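Local coordinates for lipolytic enzyme, G-D-S-L family (Bacteroides thetaiotaomicron, PDB 7BR2), which metabolises the drug diltiazem as a gut microbial serine esterase of the SGNH (GDSL) hydrolase superfamily, at residues G33-M44 against I352-W360; T178-I187 against V215-A223. All coordinates share one frame; numbering follows the deposited sequence.

Overall arrangement
Both contacts are buried and centred about 18 Å apart, with contact 2 nested along the chain inside the loop that contact 1 closes. Contact 2 lies within the SGNH-type core: it joins the end of strand 176-179, an edge of the five-stranded parallel sheet, and the helix that follows to helix 210-223. Contact 1 pairs helix 35-46 of the same core with the long helix 344-377, 308 residues later. The two meet directly where helices 35-46 and 210-223 pack: Phe38 CB is 3.6 Å from Ala217 CB. Helix-to-helix packing, from 210-223 through 35-46 to 344-377, thus connects the hydrolase core with the later helical part.

Contact 1 (G33-M44 against I352-W360); sequences GRYHSFIWLYYM and IMHLNEYRW
The indole of Trp360 fills the hollow beside the turn that starts helix 35-46. Arg34 lies over one face of it: the guanidinium stacks with its plane 26° from the ring, CZ is 3.8 Å from the centroid of the six-membered ring, and CG covers the five-membered ring in a CH-pi contact. At the indole edge, Trp360 NE1 donates to Gly33 O over 3.0 Å, reaching it from above the carbonyl plane. An alanine in place of Trp360 would probably leave Gly33 O without this donor and open a gap beneath the Arg34 guanidinium.

Glu357 holds that guanidinium side-on in a nearly coplanar salt bridge, Arg34 NE to Glu357 OE1 (2.8 Å) and Arg34 NH2 to Glu357 OE2 (2.7 Å). Further along, Asn356 projects toward Ser37; Asn356 ND2 donates to Ser37 O at 3.2 Å and more weakly to Ser37 OG. Asn356 OD1 accepts from Arg359 NE at 2.9 Å, which helps fix the amide's rotation. The CE3-CZ3 edge of Trp40 is set obliquely over one face of the Arg359 guanidinium, the planes 52° apart. Met44 CE sits over a face of the same indole and touches Asn356 OD1.

Beyond Asn356 the surfaces turn apolar: Leu41 CD1 lies against Ile352 CG2 and Met353 CA, while Leu41 CD2 meets Met353 CG at 4.0 Å. The segment axes run at 143°, 10.4 Å apart at closest approach. Tyr35, Phe38 and Tyr42 touch helix 210-223, so helix 35-46 lies between it and the long helix 344-377, while strand 53-58 and helix 417-437 pack against Trp40.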
# COMPACT_ATOMS: atom_id res chain seq x y z
N GLY A 33 6.18 5.62 3.98
CA GLY A 33 5.34 5.41 2.82
C GLY A 33 3.97 4.82 3.14
O GLY A 33 3.67 4.43 4.26
N ARG A 34 3.15 4.70 2.09
CA ARG A 34 1.75 4.33 2.26
C ARG A 34 1.34 3.04 1.56
O ARG A 34 0.16 2.67 1.62
CB ARG A 34 0.85 5.47 1.75
CG ARG A 34 0.72 6.67 2.70
CD ARG A 34 -0.13 7.74 2.05
NE ARG A 34 -0.34 8.93 2.86
CZ ARG A 34 0.54 9.92 3.02
NH1 ARG A 34 1.74 9.87 2.46
NH2 ARG A 34 0.22 10.97 3.76
N TYR A 35 2.27 2.31 0.95
CA TYR A 35 1.86 1.12 0.21
C TYR A 35 1.10 0.16 1.12
O TYR A 35 0.10 -0.43 0.70
CB TYR A 35 3.07 0.44 -0.43
CG TYR A 35 4.03 -0.25 0.52
CD1 TYR A 35 3.77 -1.54 1.02
CD2 TYR A 35 5.23 0.35 0.87
CE1 TYR A 35 4.68 -2.18 1.89
CE2 TYR A 35 6.14 -0.28 1.73
CZ TYR A 35 5.86 -1.54 2.23
OH TYR A 35 6.76 -2.14 3.08
N HIS A 36 1.54 0.02 2.37
CA HIS A 36 0.86 -0.87 3.30
C HIS A 36 -0.51 -0.33 3.66
O HIS A 36 -1.48 -1.09 3.80
CB HIS A 36 1.71 -1.11 4.55
CG HIS A 36 2.43 0.12 5.04
ND1 HIS A 36 1.80 1.10 5.78
CD2 HIS A 36 3.72 0.50 4.92
CE1 HIS A 36 2.68 2.05 6.08
NE2 HIS A 36 3.85 1.71 5.57
N SER A 37 -0.62 1.00 3.80
CA SER A 37 -1.92 1.61 4.04
C SER A 37 -2.85 1.44 2.83
O SER A 37 -4.05 1.20 2.99
CB SER A 37 -1.74 3.09 4.38
OG SER A 37 -2.95 3.69 4.79
N PHE A 38 -2.30 1.53 1.62
CA PHE A 38 -3.11 1.33 0.42
C PHE A 38 -3.57 -0.12 0.30
O PHE A 38 -4.70 -0.40 -0.12
CB PHE A 38 -2.28 1.75 -0.81
CG PHE A 38 -1.95 3.24 -0.84
CD1 PHE A 38 -2.70 4.16 -0.12
CD2 PHE A 38 -0.89 3.70 -1.62
CE1 PHE A 38 -2.40 5.51 -0.16
CE2 PHE A 38 -0.57 5.06 -1.65
CZ PHE A 38 -1.33 5.97 -0.94
N ILE A 39 -2.71 -1.06 0.70
CA ILE A 39 -3.09 -2.48 0.70
C ILE A 39 -4.22 -2.74 1.71
O ILE A 39 -5.21 -3.43 1.41
CB ILE A 39 -1.87 -3.36 1.00
CG1 ILE A 39 -0.85 -3.31 -0.14
CG2 ILE A 39 -2.30 -4.79 1.24
CD1 ILE A 39 0.53 -3.94 0.23
N TRP A 40 -4.07 -2.20 2.92
CA TRP A 40 -5.15 -2.33 3.90
C TRP A 40 -6.43 -1.70 3.37
O TRP A 40 -7.51 -2.26 3.55
CB TRP A 40 -4.74 -1.72 5.24
CG TRP A 40 -5.53 -2.21 6.43
CD1 TRP A 40 -6.59 -3.07 6.42
CD2 TRP A 40 -5.33 -1.85 7.81
NE1 TRP A 40 -7.06 -3.27 7.69
CE2 TRP A 40 -6.30 -2.54 8.57
CE3 TRP A 40 -4.42 -1.01 8.48
CZ2 TRP A 40 -6.39 -2.41 9.96
CZ3 TRP A 40 -4.51 -0.89 9.86
CH2 TRP A 40 -5.49 -1.58 10.59
N LEU A 41 -6.32 -0.54 2.70
CA LEU A 41 -7.49 0.10 2.11
C LEU A 41 -8.20 -0.84 1.13
O LEU A 41 -9.44 -0.89 1.08
CB LEU A 41 -7.07 1.39 1.41
CG LEU A 41 -8.17 2.23 0.76
CD1 LEU A 41 -9.19 2.61 1.80
CD2 LEU A 41 -7.56 3.50 0.12
N TYR A 42 -7.43 -1.56 0.33
CA TYR A 42 -8.04 -2.56 -0.54
C TYR A 42 -8.83 -3.58 0.27
O TYR A 42 -9.99 -3.87 -0.03
CB TYR A 42 -6.98 -3.27 -1.38
CG TYR A 42 -7.57 -4.28 -2.32
CD1 TYR A 42 -8.01 -3.90 -3.58
CD2 TYR A 42 -7.69 -5.62 -1.95
CE1 TYR A 42 -8.56 -4.83 -4.45
CE2 TYR A 42 -8.23 -6.55 -2.82
CZ TYR A 42 -8.66 -6.15 -4.07
OH TYR A 42 -9.20 -7.07 -4.94
N TYR A 43 -8.21 -4.14 1.32
CA TYR A 43 -8.94 -5.16 2.08
C TYR A 43 -10.15 -4.57 2.80
O TYR A 43 -11.17 -5.25 2.97
CB TYR A 43 -8.03 -5.83 3.11
CG TYR A 43 -7.16 -6.91 2.53
CD1 TYR A 43 -5.98 -6.62 1.86
CD2 TYR A 43 -7.53 -8.25 2.65
CE1 TYR A 43 -5.19 -7.62 1.32
CE2 TYR A 43 -6.76 -9.26 2.12
CZ TYR A 43 -5.59 -8.94 1.46
OH TYR A 43 -4.81 -9.96 0.94
N MET A 44 -10.10 -3.28 3.16
CA MET A 44 -11.21 -2.67 3.90
C MET A 44 -12.40 -2.45 2.99
O MET A 44 -13.55 -2.52 3.45
CB MET A 44 -10.81 -1.32 4.50
CG MET A 44 -9.67 -1.30 5.54
SD MET A 44 -9.00 0.38 5.70
CE MET A 44 -8.12 0.25 7.28
N ILE A 352 -14.05 6.11 4.02
CA ILE A 352 -13.14 5.10 4.56
C ILE A 352 -11.68 5.46 4.28
O ILE A 352 -10.80 5.28 5.13
CB ILE A 352 -13.49 3.71 4.00
CG1 ILE A 352 -14.82 3.26 4.61
CG2 ILE A 352 -12.39 2.71 4.31
CD1 ILE A 352 -15.59 2.36 3.72
N MET A 353 -11.40 5.97 3.08
CA MET A 353 -10.04 6.32 2.69
C MET A 353 -9.48 7.41 3.60
O MET A 353 -8.31 7.34 4.01
CB MET A 353 -10.02 6.79 1.23
CG MET A 353 -8.68 7.33 0.73
SD MET A 353 -8.83 8.25 -0.84
CE MET A 353 -9.37 9.87 -0.29
N HIS A 354 -10.29 8.42 3.90
CA HIS A 354 -9.84 9.51 4.77
C HIS A 354 -9.61 9.01 6.20
O HIS A 354 -8.60 9.38 6.83
CB HIS A 354 -10.86 10.64 4.76
CG HIS A 354 -10.94 11.39 3.47
ND1 HIS A 354 -9.82 11.85 2.81
CD2 HIS A 354 -12.01 11.77 2.73
CE1 HIS A 354 -10.20 12.49 1.71
NE2 HIS A 354 -11.52 12.45 1.63
N LEU A 355 -10.54 8.20 6.72
CA LEU A 355 -10.33 7.59 8.03
C LEU A 355 -9.01 6.82 8.08
O LEU A 355 -8.24 6.93 9.05
CB LEU A 355 -11.51 6.66 8.36
CG LEU A 355 -12.83 7.39 8.64
CD1 LEU A 355 -14.01 6.43 8.62
CD2 LEU A 355 -12.78 8.13 9.97
N ASN A 356 -8.73 6.06 7.01
CA ASN A 356 -7.52 5.25 6.96
C ASN A 356 -6.27 6.11 6.92
O ASN A 356 -5.24 5.74 7.50
CB ASN A 356 -7.58 4.33 5.74
CG ASN A 356 -6.38 3.41 5.66
OD1 ASN A 356 -6.08 2.69 6.62
ND2 ASN A 356 -5.68 3.44 4.53
N GLU A 357 -6.33 7.26 6.25
CA GLU A 357 -5.18 8.17 6.22
C GLU A 357 -4.92 8.81 7.60
O GLU A 357 -3.77 8.91 8.04
CB GLU A 357 -5.40 9.22 5.13
CG GLU A 357 -4.45 10.42 5.14
CD GLU A 357 -3.03 10.09 4.74
OE1 GLU A 357 -2.80 9.03 4.10
OE2 GLU A 357 -2.12 10.90 5.07
N TYR A 358 -5.99 9.24 8.29
CA TYR A 358 -5.84 9.70 9.68
C TYR A 358 -5.13 8.64 10.53
O TYR A 358 -4.20 8.94 11.30
CB TYR A 358 -7.21 9.98 10.30
CG TYR A 358 -7.91 11.26 9.91
CD1 TYR A 358 -7.26 12.49 9.98
CD2 TYR A 358 -9.24 11.25 9.50
CE1 TYR A 358 -7.90 13.66 9.65
CE2 TYR A 358 -9.89 12.43 9.15
CZ TYR A 358 -9.21 13.62 9.22
OH TYR A 358 -9.83 14.80 8.89
N ARG A 359 -5.59 7.39 10.39
CA ARG A 359 -5.00 6.27 11.10
C ARG A 359 -3.52 6.11 10.76
O ARG A 359 -2.67 5.96 11.64
CB ARG A 359 -5.77 4.98 10.78
CG ARG A 359 -5.17 3.72 11.37
CD ARG A 359 -5.41 2.52 10.46
NE ARG A 359 -4.76 2.65 9.15
CZ ARG A 359 -3.46 2.45 8.94
NH1 ARG A 359 -2.66 2.12 9.94
NH2 ARG A 359 -2.96 2.59 7.71
N TRP A 360 -3.20 6.16 9.46
CA TRP A 360 -1.82 6.02 9.02
C TRP A 360 -0.93 7.08 9.67
O TRP A 360 0.20 6.78 10.09
CB TRP A 360 -1.75 6.08 7.49
CG TRP A 360 -0.36 6.12 6.94
CD1 TRP A 360 0.42 5.05 6.61
CD2 TRP A 360 0.42 7.29 6.67
NE1 TRP A 360 1.64 5.48 6.14
CE2 TRP A 360 1.66 6.85 6.18
CE3 TRP A 360 0.19 8.66 6.81
CZ2 TRP A 360 2.68 7.75 5.81
CZ3 TRP A 360 1.20 9.55 6.44
CH2 TRP A 360 2.43 9.09 5.95
O HOH W 1 -0.36 1.43 7.35
O HOH W 2 -3.62 5.94 3.88

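Contact 2 (T178-I187 against V215-A223); sequences TDWNAPMVAI and VMAYLFLKA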
# COMPACT_ATOMS: atom_id res chain seq x y z
N THR A 178 7.71 -12.35 -3.40
CA THR A 178 7.26 -11.43 -4.43
C THR A 178 8.29 -10.32 -4.55
O THR A 178 9.06 -10.06 -3.63
CB THR A 178 5.88 -10.86 -4.12
OG1 THR A 178 5.44 -10.07 -5.22
CG2 THR A 178 5.93 -10.00 -2.87
N ASP A 179 8.32 -9.66 -5.71
CA ASP A 179 9.36 -8.69 -6.01
C ASP A 179 8.75 -7.41 -6.54
O ASP A 179 7.89 -7.46 -7.43
CB ASP A 179 10.37 -9.26 -7.02
CG ASP A 179 11.50 -8.29 -7.32
OD1 ASP A 179 11.86 -7.48 -6.44
OD2 ASP A 179 12.02 -8.34 -8.46
N TRP A 180 9.15 -6.28 -5.96
CA TRP A 180 8.79 -4.98 -6.53
C TRP A 180 9.82 -4.47 -7.52
O TRP A 180 9.50 -3.60 -8.33
CB TRP A 180 8.61 -3.93 -5.43
CG TRP A 180 7.34 -3.99 -4.59
CD1 TRP A 180 6.04 -4.02 -5.04
CD2 TRP A 180 7.26 -3.95 -3.16
NE1 TRP A 180 5.17 -4.04 -3.97
CE2 TRP A 180 5.90 -3.99 -2.81
CE3 TRP A 180 8.22 -3.89 -2.14
CZ2 TRP A 180 5.46 -3.98 -1.48
CZ3 TRP A 180 7.79 -3.89 -0.81
CH2 TRP A 180 6.42 -3.93 -0.50
N ASN A 181 11.05 -4.96 -7.45
CA ASN A 181 12.16 -4.33 -8.15
C ASN A 181 12.01 -4.46 -9.66
O ASN A 181 11.98 -3.46 -10.39
CB ASN A 181 13.48 -4.94 -7.66
CG ASN A 181 14.66 -4.03 -7.90
OD1 ASN A 181 15.04 -3.79 -9.05
ND2 ASN A 181 15.24 -3.51 -6.83
N ALA A 182 11.89 -5.70 -10.15
CA ALA A 182 11.76 -5.91 -11.59
C ALA A 182 10.54 -5.23 -12.18
O ALA A 182 10.70 -4.46 -13.14
CB ALA A 182 11.75 -7.42 -11.90
N PRO A 183 9.31 -5.44 -11.68
CA PRO A 183 8.17 -4.77 -12.32
C PRO A 183 8.25 -3.26 -12.27
O PRO A 183 7.83 -2.58 -13.22
CB PRO A 183 6.96 -5.29 -11.54
CG PRO A 183 7.46 -6.44 -10.72
CD PRO A 183 8.90 -6.25 -10.52
N MET A 184 8.81 -2.70 -11.20
CA MET A 184 8.87 -1.25 -11.11
C MET A 184 9.94 -0.70 -12.03
O MET A 184 9.77 0.39 -12.60
CB MET A 184 9.10 -0.83 -9.67
CG MET A 184 7.84 -0.94 -8.81
SD MET A 184 8.15 -0.49 -7.09
CE MET A 184 8.05 1.30 -7.24
N VAL A 185 11.06 -1.41 -12.18
CA VAL A 185 12.05 -1.01 -13.19
C VAL A 185 11.41 -1.02 -14.57
O VAL A 185 11.59 -0.09 -15.36
CB VAL A 185 13.28 -1.94 -13.14
CG1 VAL A 185 14.19 -1.67 -14.32
CG2 VAL A 185 14.04 -1.72 -11.85
N ALA A 186 10.61 -2.06 -14.86
CA ALA A 186 9.96 -2.16 -16.16
C ALA A 186 9.02 -0.98 -16.40
O ALA A 186 9.03 -0.37 -17.48
CB ALA A 186 9.21 -3.49 -16.26
N ILE A 187 8.20 -0.65 -15.40
CA ILE A 187 7.30 0.49 -15.54
C ILE A 187 8.10 1.77 -15.71
O ILE A 187 7.71 2.68 -16.45
CB ILE A 187 6.35 0.59 -14.33
CG1 ILE A 187 5.42 -0.61 -14.28
CG2 ILE A 187 5.56 1.89 -14.37
CD1 ILE A 187 4.95 -0.95 -12.87
N VAL A 215 1.41 1.97 -6.80
CA VAL A 215 1.87 0.92 -7.71
C VAL A 215 2.38 -0.27 -6.91
O VAL A 215 2.13 -1.43 -7.26
CB VAL A 215 2.93 1.46 -8.68
CG1 VAL A 215 3.66 0.32 -9.36
CG2 VAL A 215 2.27 2.35 -9.73
N MET A 216 3.10 -0.00 -5.82
CA MET A 216 3.58 -1.09 -4.98
C MET A 216 2.42 -1.87 -4.38
O MET A 216 2.45 -3.11 -4.32
CB MET A 216 4.48 -0.53 -3.87
CG MET A 216 5.82 -0.05 -4.37
SD MET A 216 6.74 0.92 -3.16
CE MET A 216 7.36 -0.38 -2.09
N ALA A 217 1.39 -1.16 -3.92
CA ALA A 217 0.20 -1.82 -3.41
C ALA A 217 -0.45 -2.65 -4.49
O ALA A 217 -0.83 -3.80 -4.26
CB ALA A 217 -0.77 -0.79 -2.84
N TYR A 218 -0.57 -2.08 -5.69
CA TYR A 218 -1.13 -2.78 -6.84
C TYR A 218 -0.39 -4.08 -7.09
O TYR A 218 -1.00 -5.15 -7.23
CB TYR A 218 -1.05 -1.87 -8.07
CG TYR A 218 -1.07 -2.61 -9.38
CD1 TYR A 218 -2.27 -3.10 -9.90
CD2 TYR A 218 0.10 -2.89 -10.07
CE1 TYR A 218 -2.30 -3.80 -11.08
CE2 TYR A 218 0.09 -3.60 -11.25
CZ TYR A 218 -1.12 -4.05 -11.75
OH TYR A 218 -1.13 -4.76 -12.94
N LEU A 219 0.94 -4.02 -7.10
CA LEU A 219 1.73 -5.20 -7.39
C LEU A 219 1.59 -6.25 -6.29
O LEU A 219 1.51 -7.45 -6.58
CB LEU A 219 3.20 -4.81 -7.58
CG LEU A 219 3.46 -4.03 -8.86
CD1 LEU A 219 4.85 -3.40 -8.86
CD2 LEU A 219 3.26 -4.96 -10.08
N PHE A 220 1.56 -5.82 -5.02
CA PHE A 220 1.41 -6.80 -3.95
C PHE A 220 0.03 -7.44 -4.00
O PHE A 220 -0.12 -8.65 -3.77
CB PHE A 220 1.66 -6.15 -2.59
CG PHE A 220 1.76 -7.13 -1.45
CD1 PHE A 220 2.99 -7.64 -1.05
CD2 PHE A 220 0.62 -7.53 -0.77
CE1 PHE A 220 3.07 -8.55 -0.01
CE2 PHE A 220 0.70 -8.43 0.28
CZ PHE A 220 1.92 -8.94 0.66
N LEU A 221 -0.99 -6.66 -4.34
CA LEU A 221 -2.33 -7.22 -4.48
C LEU A 221 -2.40 -8.18 -5.66
O LEU A 221 -3.09 -9.20 -5.60
CB LEU A 221 -3.35 -6.10 -4.65
CG LEU A 221 -3.48 -5.23 -3.40
CD1 LEU A 221 -4.29 -3.99 -3.70
CD2 LEU A 221 -4.10 -6.05 -2.27
N LYS A 222 -1.67 -7.89 -6.74
CA LYS A 222 -1.62 -8.81 -7.87
C LYS A 222 -0.91 -10.10 -7.47
O LYS A 222 -1.33 -11.20 -7.85
CB LYS A 222 -0.98 -8.13 -9.09
CG LYS A 222 -0.71 -9.05 -10.30
CD LYS A 222 -0.56 -8.26 -11.62
CE LYS A 222 0.91 -8.18 -11.98
NZ LYS A 222 1.18 -7.44 -13.23
N ALA A 223 0.15 -9.99 -6.67
CA ALA A 223 0.81 -11.18 -6.14
C ALA A 223 -0.09 -11.97 -5.21
O ALA A 223 0.16 -13.16 -4.98
CB ALA A 223 2.10 -10.79 -5.42
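Met216 O is gripped by two donors from opposite faces of its carbonyl plane: the helical Phe220 N, and Trp180 NE1 at 2.9 Å with an N-H...O angle of 148°. The indole plane stands roughly perpendicular to the axis of segment 215-223, NE1 turned to the backbone. A bend at chi3 (78°) brings Met216 CE over one face, 3.6 Å from the centroid of the six-membered ring, a CH-pi contact; its sulfur stands above the five-membered ring at a longer Met-aromatic distance. Leu219 CB meets the indole edge, 3.9 Å from Trp180 CD1.

Leu219 CD1 then fits between Pro183 CB and Met184 CG, while Met184 SD lies 3.6 Å from Met216 CG. Ile187 and Val215 reach tip to tip. Where strand 176-179 ends, Thr178 OG1 rests against Ala223 CB (3.4 Å).

Asp179 caps the start of the next helix, its OD1 and OD2 accepting from Asn181 N and Ala182 N, both from above the carboxylate plane. Tyr35, from helix 35-46, meets Trp180 edge-to-face. One directional bond thus sets the indole against the helix backbone, while the rest of this strand-helix junction is held to helix 210-223 by apolar packing.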